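Local atomic coordinates of putative flagellar protein FliS (PDB entry 4YOK), a protein that is of unknown function, combining a prealbumin-like beta domain with a second beta domain that probably belongs to the E-set group. Residues A[7-12]-A[58-63]; A[68-73]-A[94-99]; A[101-106]-A[194-199]; A[118-123]-A[163-168]; A[131-136]-A[152-157]. One frame throughout, in Å; residues are numbered along the deposited sequence. Where two conformers were deposited one is given.

Interaction 1: A[7-12]-A[58-63]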
# COMPACT_ATOMS: atom_id res chain seq x y z
N ALA A 7 23.81 -0.11 23.79
CA ALA A 7 24.29 0.86 22.80
C ALA A 7 23.23 1.95 22.47
O ALA A 7 22.03 1.68 22.58
CB ALA A 7 24.70 0.13 21.52
N PRO A 8 23.63 3.18 22.05
CA PRO A 8 22.63 4.21 21.74
C PRO A 8 21.61 3.73 20.69
O PRO A 8 21.99 3.11 19.69
CB PRO A 8 23.47 5.38 21.22
CG PRO A 8 24.82 5.17 21.83
CD PRO A 8 25.01 3.69 21.87
N GLU A 9 20.30 3.96 20.97
CA GLU A 9 19.19 3.56 20.12
C GLU A 9 18.30 4.73 19.80
O GLU A 9 18.15 5.64 20.63
CB GLU A 9 18.35 2.46 20.78
CG GLU A 9 18.88 1.08 20.51
CD GLU A 9 17.97 -0.02 21.03
OE1 GLU A 9 18.05 -0.33 22.24
OE2 GLU A 9 17.18 -0.57 20.23
N SER A 10 17.71 4.72 18.60
CA SER A 10 16.83 5.78 18.14
C SER A 10 15.72 5.26 17.25
O SER A 10 15.84 4.20 16.60
CB SER A 10 17.62 6.84 17.39
OG SER A 10 18.51 7.53 18.25
N LYS A 11 14.64 6.05 17.19
CA LYS A 11 13.48 5.76 16.37
C LYS A 11 13.67 6.27 14.93
O LYS A 11 13.96 7.45 14.70
CB LYS A 11 12.23 6.40 17.01
CG LYS A 11 10.90 5.98 16.38
CD LYS A 11 9.75 6.34 17.32
CE LYS A 11 8.54 6.89 16.62
NZ LYS A 11 7.59 7.51 17.57
N LEU A 12 13.56 5.35 13.98
CA LEU A 12 13.58 5.67 12.55
C LEU A 12 12.14 5.59 12.03
O LEU A 12 11.48 4.55 12.20
CB LEU A 12 14.51 4.75 11.75
CG LEU A 12 14.46 4.92 10.20
CD1 LEU A 12 15.00 6.31 9.73
CD2 LEU A 12 15.18 3.80 9.52
N SER A 58 8.16 2.28 10.98
CA SER A 58 8.91 2.79 12.13
C SER A 58 9.68 1.65 12.75
O SER A 58 9.21 0.50 12.75
CB SER A 58 8.02 3.49 13.15
OG SER A 58 7.19 2.58 13.85
N ALA A 59 10.89 1.95 13.19
CA ALA A 59 11.76 0.94 13.78
C ALA A 59 12.62 1.55 14.86
O ALA A 59 13.11 2.67 14.67
CB ALA A 59 12.65 0.33 12.70
N LEU A 60 12.75 0.85 15.99
CA LEU A 60 13.67 1.24 17.06
C LEU A 60 14.96 0.52 16.74
O LEU A 60 14.99 -0.71 16.73
CB LEU A 60 13.11 0.89 18.47
CG LEU A 60 14.04 1.18 19.65
CD1 LEU A 60 14.33 2.67 19.80
CD2 LEU A 60 13.48 0.61 20.94
N LEU A 61 16.00 1.27 16.36
CA LEU A 61 17.27 0.68 15.95
C LEU A 61 18.46 1.31 16.66
O LEU A 61 18.37 2.42 17.19
CB LEU A 61 17.48 0.89 14.44
CG LEU A 61 16.38 0.49 13.47
CD1 LEU A 61 16.49 1.32 12.21
CD2 LEU A 61 16.43 -1.00 13.17
N PHE A 62 19.61 0.60 16.62
CA PHE A 62 20.86 1.12 17.13
C PHE A 62 21.31 2.22 16.22
O PHE A 62 21.18 2.08 15.00
CB PHE A 62 21.94 0.03 17.22
CG PHE A 62 21.65 -1.04 18.24
CD1 PHE A 62 21.73 -0.75 19.60
CD2 PHE A 62 21.34 -2.34 17.86
CE1 PHE A 62 21.45 -1.73 20.55
CE2 PHE A 62 21.08 -3.32 18.81
CZ PHE A 62 21.14 -3.01 20.15
N ASP A 63 21.81 3.33 16.79
CA ASP A 63 22.31 4.46 16.02
C ASP A 63 23.43 4.00 15.09
O ASP A 63 24.22 3.12 15.45
CB ASP A 63 22.82 5.59 16.95
CG ASP A 63 21.73 6.38 17.68
OD1 ASP A 63 20.57 5.89 17.75
OD2 ASP A 63 22.06 7.47 18.23
O HOH W 1 24.33 2.52 18.36
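Ser10 and Leu61 exchange two backbone hydrogen bonds, Ser10 N to Leu61 O at 2.8 Å and Leu61 N to Ser10 O at 2.9 Å. Leu12 and Ala59, the next hydrogen-bonded pair, do the same, so strands 9-12 and 58-62 form an antiparallel pair with their directions 148° apart. Past the last bridge Asp63 N still donates to Pro8 O (2.9 Å), and one water gives hydrogen bonds to both Pro8 O and Asp63 O, closing this end of the pair. CA-H...O contacts fill the positions between, as from Glu9 CA to Leu61 O (3.2 Å).

One bond joins polar side chains. With OG beside its own backbone N (chi1 -66°), Ser10 donates to Asp63 OD1 at 2.7 Å, meeting the carboxylate on its syn side and somewhat out of its plane.

Around the Phe62 ring, Ala7 CB touches CD1 at 3.6 Å, and Glu9 CG comes to the same ring atom at 3.5 Å before its carboxylate carries OE2 over one face of the ring, while Pro8 O lies at the ring's edge. Among the apolar side chains, on the face shared by Ser10 and Leu12, Leu12 CD2 meets Leu61 CD1 at 3.9 Å.

The face carrying Leu12 and Leu61 turns into the prealbumin-like domain: both leucines pack on Leu36 of strand 33-37 and Leu88 of strand 83-88. Strand 9-18 continues the sheet through a backbone bond of Lys11 with Thr92, pairing parallel with strand 92-97.

Interaction 2: A[68-73]-A[94-99]; sequences LTTRDG and VNLEVT
Between Leu96 and Val98, which both touch Thr70, the carboxylate of Glu97 lies well away from segment 68-73, and its OE2 is gripped by two groups, Thr17 OG1 and Gly20 N. Asn95 ND2 bonds to the same Thr17 OG1, so the polar residues of 94-97 tie this strand to its sheet neighbour 9-18. The residues between them, Val94, Leu96 and Val98, turn the other way, toward 68-70.

Thr70 makes the shortest contact with that row. Its chi1 of 55° sets CG2 beside the backbone N, and this methyl meets Val98 CG1 at 3.7 Å and Leu96 CD2 at 3.9 Å, crossing both side chains at a slant. Leu96 spreads its two branches: CD2 goes to the threonine methyl, while CD1 rests against the backbone of the opposite strand at Leu68 O, 3.9 Å away. Leu68, its CG anti to the backbone N (chi1 178°), runs past Val94 in the opposite direction, with CD2 at 3.9 Å from Val94 CG1 and 4.3 Å from Leu96 CB.

The strand axes approach to 8.4 Å and diverge by 32°, the spacing of strands in different sheets packed face to face. Strand 64-70 belongs to the antiparallel sheet and strand 92-97 to the mixed one, and Leu34 and Val84 of the antiparallel sheet also reach Leu96, adding to the core of the prealbumin-like sandwich. Because methyl groups carry nearly all of this contact, its cohesion probably comes from close fit and burial, with few directional constraints between the sheets.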
# COMPACT_ATOMS: atom_id res chain seq x y z
N LEU A 68 18.45 1.80 3.29
CA LEU A 68 17.05 1.40 3.23
C LEU A 68 16.68 1.07 1.78
O LEU A 68 16.83 1.92 0.89
CB LEU A 68 16.17 2.52 3.78
CG LEU A 68 14.66 2.29 3.74
CD1 LEU A 68 14.24 1.13 4.67
CD2 LEU A 68 13.95 3.56 4.12
N THR A 69 16.21 -0.19 1.53
CA THR A 69 15.87 -0.58 0.16
C THR A 69 14.57 -1.38 0.09
O THR A 69 14.07 -1.88 1.10
CB THR A 69 17.05 -1.37 -0.48
OG1 THR A 69 16.81 -1.55 -1.88
CG2 THR A 69 17.28 -2.72 0.16
N THR A 70 14.03 -1.52 -1.16
CA THR A 70 12.84 -2.33 -1.38
C THR A 70 13.31 -3.80 -1.36
O THR A 70 14.50 -4.08 -1.51
CB THR A 70 12.17 -1.97 -2.70
OG1 THR A 70 13.12 -2.08 -3.77
CG2 THR A 70 11.49 -0.62 -2.66
N ARG A 71 12.38 -4.72 -1.17
CA ARG A 71 12.65 -6.15 -1.22
C ARG A 71 12.40 -6.60 -2.66
O ARG A 71 11.40 -6.18 -3.27
CB ARG A 71 11.74 -6.86 -0.20
CG ARG A 71 11.99 -8.36 -0.07
CD ARG A 71 11.08 -8.95 1.00
NE ARG A 71 10.89 -10.40 0.84
CZ ARG A 71 11.62 -11.33 1.43
NH1 ARG A 71 12.63 -10.99 2.24
NH2 ARG A 71 11.36 -12.62 1.23
N ASP A 72 13.31 -7.40 -3.22
CA ASP A 72 13.25 -7.88 -4.61
C ASP A 72 11.86 -8.47 -4.96
O ASP A 72 11.38 -9.36 -4.27
CB ASP A 72 14.36 -8.93 -4.86
CG ASP A 72 14.32 -9.62 -6.21
OD1 ASP A 72 14.38 -8.91 -7.25
OD2 ASP A 72 14.27 -10.87 -6.24
N GLY A 73 11.24 -7.90 -5.99
CA GLY A 73 9.95 -8.31 -6.54
C GLY A 73 8.72 -8.06 -5.67
O GLY A 73 7.63 -8.52 -6.01
N VAL A 94 12.88 9.61 7.12
CA VAL A 94 13.33 9.47 5.75
C VAL A 94 12.15 9.08 4.83
O VAL A 94 11.09 8.68 5.31
CB VAL A 94 14.48 8.40 5.73
CG1 VAL A 94 13.96 6.98 6.04
CG2 VAL A 94 15.23 8.42 4.41
N ASN A 95 12.33 9.26 3.52
CA ASN A 95 11.37 8.74 2.57
C ASN A 95 12.13 7.87 1.57
O ASN A 95 13.33 8.04 1.39
CB ASN A 95 10.51 9.81 1.90
CG ASN A 95 11.24 10.61 0.85
OD1 ASN A 95 12.25 11.24 1.14
ND2 ASN A 95 10.75 10.60 -0.38
N LEU A 96 11.42 6.96 0.93
CA LEU A 96 12.02 6.12 -0.10
C LEU A 96 11.18 6.23 -1.36
O LEU A 96 10.01 5.88 -1.32
CB LEU A 96 12.16 4.66 0.38
CG LEU A 96 12.66 3.65 -0.66
CD1 LEU A 96 14.13 3.92 -1.03
CD2 LEU A 96 12.43 2.21 -0.19
N GLU A 97 11.77 6.77 -2.45
CA GLU A 97 11.09 6.96 -3.75
C GLU A 97 11.12 5.68 -4.56
O GLU A 97 12.17 5.05 -4.72
CB GLU A 97 11.77 8.08 -4.59
CG GLU A 97 11.29 9.48 -4.27
CD GLU A 97 9.89 9.83 -4.75
OE1 GLU A 97 9.60 9.72 -5.97
OE2 GLU A 97 9.10 10.29 -3.90
N VAL A 98 9.94 5.29 -5.05
CA VAL A 98 9.78 4.10 -5.91
C VAL A 98 9.02 4.50 -7.19
O VAL A 98 8.55 5.64 -7.29
CB VAL A 98 9.08 2.95 -5.15
CG1 VAL A 98 9.90 2.52 -3.92
CG2 VAL A 98 7.62 3.32 -4.78
N THR A 99 8.91 3.57 -8.15
CA THR A 99 8.16 3.85 -9.39
C THR A 99 6.97 2.90 -9.47
O THR A 99 7.14 1.76 -9.93
CB THR A 99 9.04 3.75 -10.65
OG1 THR A 99 10.23 4.52 -10.43
CG2 THR A 99 8.29 4.25 -11.90

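Interaction 3: A[101-106]-A[194-199]; sequences YFMISN and QAIYSP
Ile196 leans on the backbone of Phe102 with every atom of its side chain. CB lies 4.1 Å from Phe102 O. The CG2 branch, between the backbone N and the carbonyl carbon, comes closest, 3.5 Å from the same oxygen. The other branch starts anti to the backbone N (chi1 -166°), with CG1 4.2 Å from Phe102 O, and an unstaggered chi2 of 127° turns its tip toward Met103: CD1 is 3.9 Å from Phe102 O and 4.1 Å from the selenium of Met103, a selenomethionine whose bent chain brings SE round to it.

Strand 102-111 edges a three-stranded antiparallel sheet and strand 196-202 edges a four-stranded one, so the contact joins two sheets of a sandwich, consistent with the E-set assignment of this domain. Phe102 and Ile104 have their own neighbours in the same core, Ile122 and Phe120 of strand 115-124.

Ile104 returns the contact. Its CG1 is anti to the carbonyl carbon and the chain extends from there (chi2 163°), so that CD1 reaches the backbone of 196-198, 3.6 Å from both Ile196 O and Tyr197 C. Its remaining branch, CG2, stands 4.3 Å from Ser198 CB. The hydroxyl of that serine is occupied within its own sheet: OG donates to Pro199 O at 3.0 Å, from above the carbonyl plane, and is also hydrogen-bonded to Val185 N of the adjacent strand 182-189.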
# COMPACT_ATOMS: atom_id res chain seq x y z
N TYR A 101 3.55 1.01 -10.75
CA TYR A 101 3.05 0.68 -12.10
C TYR A 101 1.88 1.61 -12.44
O TYR A 101 1.81 2.15 -13.54
CB TYR A 101 2.58 -0.79 -12.14
CG TYR A 101 3.71 -1.77 -11.98
CD1 TYR A 101 4.72 -1.86 -12.95
CD2 TYR A 101 3.83 -2.55 -10.84
CE1 TYR A 101 5.80 -2.72 -12.78
CE2 TYR A 101 4.88 -3.46 -10.69
CZ TYR A 101 5.86 -3.54 -11.67
OH TYR A 101 6.92 -4.40 -11.53
N PHE A 102 1.00 1.80 -11.45
CA PHE A 102 -0.22 2.62 -11.54
C PHE A 102 -0.43 3.47 -10.29
O PHE A 102 0.03 3.13 -9.21
CB PHE A 102 -1.47 1.71 -11.71
CG PHE A 102 -1.43 0.87 -12.96
CD1 PHE A 102 -1.75 1.43 -14.20
CD2 PHE A 102 -1.02 -0.46 -12.92
CE1 PHE A 102 -1.66 0.67 -15.38
CE2 PHE A 102 -0.95 -1.22 -14.09
CZ PHE A 102 -1.24 -0.64 -15.31
N MSE A 103 -1.14 4.57 -10.47
CA MSE A 103 -1.58 5.44 -9.39
C MSE A 103 -3.10 5.59 -9.52
O MSE A 103 -3.62 5.70 -10.63
CB MSE A 103 -0.87 6.82 -9.39
CG MSE A 103 0.62 6.74 -9.02
SE MSE A 103 0.96 6.27 -7.12
CE MSE A 103 0.31 7.92 -6.32
N ILE A 104 -3.79 5.61 -8.38
CA ILE A 104 -5.23 5.81 -8.28
C ILE A 104 -5.42 7.24 -7.80
O ILE A 104 -4.73 7.65 -6.86
CB ILE A 104 -5.89 4.78 -7.32
CG1 ILE A 104 -5.65 3.33 -7.77
CG2 ILE A 104 -7.39 5.07 -7.12
CD1 ILE A 104 -5.91 2.28 -6.65
N SER A 105 -6.35 7.99 -8.40
CA SER A 105 -6.63 9.36 -7.97
C SER A 105 -8.11 9.68 -8.17
O SER A 105 -8.83 8.89 -8.77
CB SER A 105 -5.77 10.35 -8.75
OG SER A 105 -6.14 10.37 -10.12
N ASN A 106 -8.55 10.85 -7.64
CA ASN A 106 -9.92 11.38 -7.77
C ASN A 106 -10.99 10.36 -7.33
O ASN A 106 -12.05 10.27 -7.96
CB ASN A 106 -10.16 11.82 -9.23
CG ASN A 106 -11.27 12.83 -9.41
OD1 ASN A 106 -11.57 13.64 -8.51
ND2 ASN A 106 -11.89 12.81 -10.58
N GLN A 194 1.67 -7.51 -5.39
CA GLN A 194 0.89 -6.67 -4.49
C GLN A 194 0.21 -5.56 -5.26
O GLN A 194 0.77 -5.08 -6.24
CB GLN A 194 1.84 -6.02 -3.44
CG GLN A 194 2.18 -6.93 -2.23
CD GLN A 194 0.94 -7.29 -1.46
OE1 GLN A 194 0.10 -6.43 -1.12
NE2 GLN A 194 0.75 -8.58 -1.24
N ALA A 195 -0.97 -5.16 -4.82
CA ALA A 195 -1.70 -4.06 -5.45
C ALA A 195 -1.33 -2.70 -4.83
O ALA A 195 -0.77 -2.64 -3.71
CB ALA A 195 -3.21 -4.29 -5.29
N ILE A 196 -1.71 -1.62 -5.53
CA ILE A 196 -1.70 -0.24 -5.01
C ILE A 196 -3.16 0.05 -4.70
O ILE A 196 -4.05 -0.50 -5.34
CB ILE A 196 -1.05 0.80 -5.98
CG1 ILE A 196 -0.75 2.14 -5.22
CG2 ILE A 196 -1.89 1.02 -7.23
CD1 ILE A 196 0.63 2.63 -5.35
N TYR A 197 -3.40 0.86 -3.68
CA TYR A 197 -4.76 1.15 -3.25
C TYR A 197 -5.03 2.65 -3.18
O TYR A 197 -4.12 3.48 -3.24
CB TYR A 197 -4.98 0.53 -1.86
CG TYR A 197 -4.89 -0.99 -1.77
CD1 TYR A 197 -3.66 -1.62 -1.61
CD2 TYR A 197 -6.03 -1.78 -1.81
CE1 TYR A 197 -3.57 -3.01 -1.52
CE2 TYR A 197 -5.96 -3.17 -1.73
CZ TYR A 197 -4.72 -3.78 -1.59
OH TYR A 197 -4.65 -5.13 -1.49
N SER A 198 -6.29 2.99 -3.00
CA SER A 198 -6.72 4.32 -2.64
C SER A 198 -6.53 4.47 -1.12
O SER A 198 -6.37 3.44 -0.45
CB SER A 198 -8.20 4.49 -2.98
OG SER A 198 -9.03 3.67 -2.16
N PRO A 199 -6.62 5.67 -0.51
CA PRO A 199 -6.73 5.71 0.96
C PRO A 199 -8.01 5.00 1.40
O PRO A 199 -8.95 4.83 0.59
CB PRO A 199 -6.87 7.22 1.27
CG PRO A 199 -6.42 7.91 0.03
CD PRO A 199 -6.78 7.01 -1.10

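Interaction 4: A[118-123]-A[163-168]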
# COMPACT_ATOMS: atom_id res chain seq x y z
N ALA A 118 -18.10 3.23 -7.14
CA ALA A 118 -16.71 3.71 -7.11
C ALA A 118 -16.36 4.35 -8.44
O ALA A 118 -16.46 3.70 -9.50
CB ALA A 118 -15.75 2.56 -6.78
N SER A 119 -16.05 5.65 -8.41
CA SER A 119 -15.59 6.38 -9.58
C SER A 119 -14.19 6.87 -9.24
O SER A 119 -14.00 7.38 -8.14
CB SER A 119 -16.52 7.55 -9.90
OG SER A 119 -17.72 7.02 -10.44
N PHE A 120 -13.22 6.66 -10.14
CA PHE A 120 -11.83 7.07 -9.89
C PHE A 120 -11.05 7.02 -11.18
O PHE A 120 -11.57 6.58 -12.21
CB PHE A 120 -11.15 6.21 -8.79
CG PHE A 120 -11.21 4.72 -9.02
CD1 PHE A 120 -12.34 3.99 -8.64
CD2 PHE A 120 -10.12 4.03 -9.52
CE1 PHE A 120 -12.39 2.61 -8.84
CE2 PHE A 120 -10.16 2.64 -9.69
CZ PHE A 120 -11.32 1.95 -9.40
N MSE A 121 -9.82 7.54 -11.13
CA MSE A 121 -8.91 7.54 -12.26
C MSE A 121 -7.74 6.60 -11.99
O MSE A 121 -7.18 6.59 -10.89
CB MSE A 121 -8.37 8.96 -12.49
CG MSE A 121 -9.40 9.88 -13.07
SE MSE A 121 -9.06 10.03 -14.97
CE MSE A 121 -7.27 10.93 -14.86
N ILE A 122 -7.37 5.82 -13.00
CA ILE A 122 -6.21 4.93 -12.96
C ILE A 122 -5.22 5.51 -13.93
O ILE A 122 -5.50 5.56 -15.14
CB ILE A 122 -6.52 3.44 -13.25
CG1 ILE A 122 -7.48 2.85 -12.19
CG2 ILE A 122 -5.18 2.63 -13.33
CD1 ILE A 122 -8.12 1.50 -12.63
N ASN A 123 -4.10 5.99 -13.41
CA ASN A 123 -3.03 6.60 -14.20
C ASN A 123 -1.90 5.60 -14.37
O ASN A 123 -1.35 5.13 -13.37
CB ASN A 123 -2.53 7.87 -13.48
CG ASN A 123 -3.66 8.77 -13.04
OD1 ASN A 123 -4.35 9.36 -13.87
ND2 ASN A 123 -3.98 8.79 -11.74
N VAL A 163 -12.63 5.41 -14.49
CA VAL A 163 -13.28 4.15 -14.16
C VAL A 163 -14.58 4.44 -13.39
O VAL A 163 -14.61 5.36 -12.56
CB VAL A 163 -12.28 3.27 -13.35
CG1 VAL A 163 -12.92 2.00 -12.87
CG2 VAL A 163 -11.05 2.95 -14.19
N ASN A 164 -15.66 3.71 -13.72
CA ASN A 164 -16.98 3.83 -13.10
C ASN A 164 -17.54 2.44 -12.82
O ASN A 164 -17.95 1.74 -13.75
CB ASN A 164 -17.92 4.66 -14.01
CG ASN A 164 -19.21 5.08 -13.35
OD1 ASN A 164 -19.24 5.38 -12.15
ND2 ASN A 164 -20.28 5.19 -14.13
N LEU A 165 -17.47 1.99 -11.57
CA LEU A 165 -17.86 0.63 -11.17
C LEU A 165 -18.97 0.61 -10.13
O LEU A 165 -19.08 1.52 -9.29
CB LEU A 165 -16.64 -0.13 -10.62
CG LEU A 165 -15.36 -0.10 -11.47
CD1 LEU A 165 -14.18 -0.72 -10.75
CD2 LEU A 165 -15.55 -0.80 -12.81
N SER A 166 -19.80 -0.43 -10.21
CA SER A 166 -20.89 -0.67 -9.25
C SER A 166 -20.87 -2.14 -8.89
O SER A 166 -20.94 -2.98 -9.79
CB SER A 166 -22.24 -0.25 -9.80
OG SER A 166 -22.36 1.16 -9.78
N ALA A 167 -20.70 -2.44 -7.62
CA ALA A 167 -20.65 -3.81 -7.12
C ALA A 167 -21.93 -4.09 -6.35
O ALA A 167 -22.34 -3.26 -5.52
CB ALA A 167 -19.42 -4.01 -6.23
N ASP A 168 -22.58 -5.22 -6.64
CA ASP A 168 -23.85 -5.56 -6.00
C ASP A 168 -23.61 -6.06 -4.57
O ASP A 168 -23.09 -7.16 -4.38
CB ASP A 168 -24.58 -6.63 -6.84
CG ASP A 168 -25.98 -6.95 -6.38
OD1 ASP A 168 -26.42 -6.38 -5.35
OD2 ASP A 168 -26.68 -7.66 -7.10
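Phe120 carries its ring between its backbone N and carbonyl carbon (chi1 53°), and Val163 holds CG1 anti to the backbone N (chi1 175°), which lays the two side chains alongside each other, pointing the same way. Val163 CG1 thus sits over a face of the ring in a CH-pi contact, 4.3 Å from its centroid. The second valine methyl, CG2, goes to Ile122 CD1 at 3.6 Å. Cut back to an alanine, Val163 would probably leave that ring face poorly covered and Ile122 CD1 without its partner, opening a gap in the side-chain layer beneath the pair. Leu165 CD1 approaches Phe120 CZ obliquely at 4.1 Å.

These residues share the inward face of an antiparallel pair in the three-stranded sheet of the probable E-set domain, where strand 115-124 lies in the middle and 161-168 at one side. Ala118 and Leu165 exchange two straight backbone bonds, each 2.9 Å between N and O. Phe120 and Val163 exchange two more, with Val163 N to Phe120 O the shorter at 2.8 Å. Across the core, Val134 of strand 131-139 packs against both Phe120 and Leu165, while Val185 of strand 182-189 reaches Ala118 and Phe120.

Interaction 5: A[131-136]-A[152-157]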
# COMPACT_ATOMS: atom_id res chain seq x y z
N ILE A 131 -3.11 -3.75 -16.44
CA ILE A 131 -3.91 -4.01 -15.22
C ILE A 131 -4.35 -5.48 -15.20
O ILE A 131 -4.91 -5.96 -16.18
CB ILE A 131 -5.14 -3.06 -15.11
CG1 ILE A 131 -4.72 -1.57 -15.05
CG2 ILE A 131 -6.03 -3.45 -13.90
CD1 ILE A 131 -5.83 -0.59 -15.34
N SER A 132 -4.09 -6.18 -14.09
CA SER A 132 -4.52 -7.58 -13.89
C SER A 132 -5.96 -7.59 -13.33
O SER A 132 -6.86 -8.22 -13.90
CB SER A 132 -3.55 -8.30 -12.95
OG SER A 132 -4.04 -9.59 -12.64
N ARG A 133 -6.19 -6.81 -12.25
CA ARG A 133 -7.53 -6.69 -11.69
C ARG A 133 -7.68 -5.41 -10.89
O ARG A 133 -6.70 -4.85 -10.40
CB ARG A 133 -7.92 -7.92 -10.83
CG ARG A 133 -7.08 -8.17 -9.61
CD ARG A 133 -7.64 -9.35 -8.85
NE ARG A 133 -6.87 -9.63 -7.64
CZ ARG A 133 -6.01 -10.65 -7.51
NH1 ARG A 133 -5.83 -11.50 -8.51
NH2 ARG A 133 -5.35 -10.82 -6.37
N VAL A 134 -8.93 -4.97 -10.79
CA VAL A 134 -9.36 -3.84 -9.98
C VAL A 134 -10.30 -4.42 -8.91
O VAL A 134 -11.16 -5.27 -9.23
CB VAL A 134 -10.01 -2.74 -10.85
CG1 VAL A 134 -10.54 -1.61 -9.99
CG2 VAL A 134 -8.99 -2.20 -11.86
N MSE A 135 -10.15 -3.99 -7.67
CA MSE A 135 -10.93 -4.54 -6.55
C MSE A 135 -11.67 -3.45 -5.80
O MSE A 135 -11.09 -2.40 -5.47
CB MSE A 135 -10.01 -5.31 -5.57
CG MSE A 135 -9.26 -6.45 -6.23
SE MSE A 135 -7.91 -7.15 -5.02
CE MSE A 135 -6.53 -5.73 -5.42
N LEU A 136 -12.95 -3.70 -5.54
CA LEU A 136 -13.83 -2.85 -4.73
C LEU A 136 -13.95 -3.56 -3.40
O LEU A 136 -14.29 -4.74 -3.37
CB LEU A 136 -15.19 -2.65 -5.42
CG LEU A 136 -15.34 -1.36 -6.24
CD1 LEU A 136 -14.28 -1.22 -7.31
CD2 LEU A 136 -16.74 -1.19 -6.77
N ARG A 152 -15.62 -8.09 -1.18
CA ARG A 152 -14.66 -7.86 -2.24
C ARG A 152 -15.32 -8.23 -3.55
O ARG A 152 -15.93 -9.30 -3.64
CB ARG A 152 -13.37 -8.71 -2.01
CG ARG A 152 -12.39 -8.65 -3.21
CD ARG A 152 -11.09 -9.39 -2.91
NE ARG A 152 -10.37 -9.72 -4.14
CZ ARG A 152 -9.28 -10.49 -4.19
NH1 ARG A 152 -8.74 -10.96 -3.07
NH2 ARG A 152 -8.73 -10.80 -5.35
N GLN A 153 -15.18 -7.36 -4.56
CA GLN A 153 -15.64 -7.66 -5.92
C GLN A 153 -14.54 -7.27 -6.88
O GLN A 153 -14.12 -6.11 -6.87
CB GLN A 153 -16.96 -6.95 -6.26
CG GLN A 153 -17.46 -7.26 -7.71
CD GLN A 153 -17.84 -8.71 -7.89
OE1 GLN A 153 -18.49 -9.32 -7.04
NE2 GLN A 153 -17.35 -9.33 -8.94
N ASP A 154 -14.07 -8.22 -7.70
CA ASP A 154 -13.02 -7.97 -8.70
C ASP A 154 -13.60 -7.70 -10.06
O ASP A 154 -14.66 -8.21 -10.42
CB ASP A 154 -12.07 -9.17 -8.80
CG ASP A 154 -11.27 -9.48 -7.54
OD1 ASP A 154 -11.38 -8.70 -6.56
OD2 ASP A 154 -10.55 -10.48 -7.53
N PHE A 155 -12.88 -6.87 -10.84
CA PHE A 155 -13.17 -6.48 -12.23
C PHE A 155 -11.88 -6.76 -13.00
O PHE A 155 -10.82 -6.29 -12.60
CB PHE A 155 -13.64 -5.01 -12.31
CG PHE A 155 -14.93 -4.72 -11.55
CD1 PHE A 155 -14.90 -4.45 -10.18
CD2 PHE A 155 -16.16 -4.76 -12.19
CE1 PHE A 155 -16.09 -4.23 -9.47
CE2 PHE A 155 -17.35 -4.53 -11.48
CZ PHE A 155 -17.31 -4.25 -10.13
N SER A 156 -11.95 -7.60 -14.05
CA SER A 156 -10.73 -8.06 -14.74
C SER A 156 -10.51 -7.44 -16.13
O SER A 156 -9.53 -7.80 -16.80
CB SER A 156 -10.80 -9.58 -14.89
OG SER A 156 -11.88 -9.89 -15.75
N ASP A 157 -11.39 -6.55 -16.58
CA ASP A 157 -11.24 -6.01 -17.95
C ASP A 157 -11.05 -4.48 -17.97
O ASP A 157 -11.26 -3.84 -19.00
CB ASP A 157 -12.49 -6.40 -18.77
CG ASP A 157 -13.78 -5.77 -18.24
OD1 ASP A 157 -13.78 -5.29 -17.08
OD2 ASP A 157 -14.78 -5.76 -18.99
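Val134 with Phe155 and Leu136 with Gln153 form two antiparallel hydrogen-bonded pairs, from Phe155 N to Val134 O at 2.8 Å to Leu136 N to Gln153 O at 3.0 Å, with the strand directions 147° apart. On the face of Met135 and Asp154 the charges gather. Arg152, extended from CG to NE, grips Asp154 side-on: NE reaches OD1 at 2.8 Å in an almost straight bond (179°), and NH2 reaches OD2 at 2.9 Å, both on syn lone pairs. Arg133 lies alongside the same carboxylate, the two planes nearly parallel. Its NE is 3.8 Å from Asp154 OD2, a long salt bridge of charges alone with no N-H aimed at the oxygen. With an asparagine in place of Asp154, the two arginines, 3.2 Å apart from Arg133 NE to Arg152 NH2, are likely to be left without the negative charge they share. The selenium of Met135, a selenomethionine, lies over one face of the Arg152 guanidinium, toward its rim, 3.7 Å from NE.

The two strands make a beta hairpin at the edge of the four-stranded sheet, and Ser132 with Arg133, both facing Leu188, forms a classic beta bulge on the inner strand. On the other face Leu136 CD2 meets Phe155 CE1 obliquely at 4.1 Å, and Val134 O lies at the ring's edge. Leu165, from the opposite sheet, packs on this surface by touching Val134, Leu136 and Phe155.

Interactions 1 and 2 lie in the prealbumin-like domain and touch through Leu12 and Val94, their centres 19 Å apart: one pairs strands within the mixed sheet, the other packs that sheet on the antiparallel one. Interactions 3, 4 and 5 share the C-terminal domain, with centres 10 to 12 Å apart. Along the chain, 5 is nested inside 4 and 4 inside 3, so 101-106 and 194-199 nearly close the second domain; its sheets also meet where Leu165 and Phe120 pack on Val134. Segments of interactions 2 and 3 adjoin in sequence, the link between domains, whereas interactions 1 and 4 are 42 Å apart between centres. The protein is thus two serial sandwiches, each with its own core.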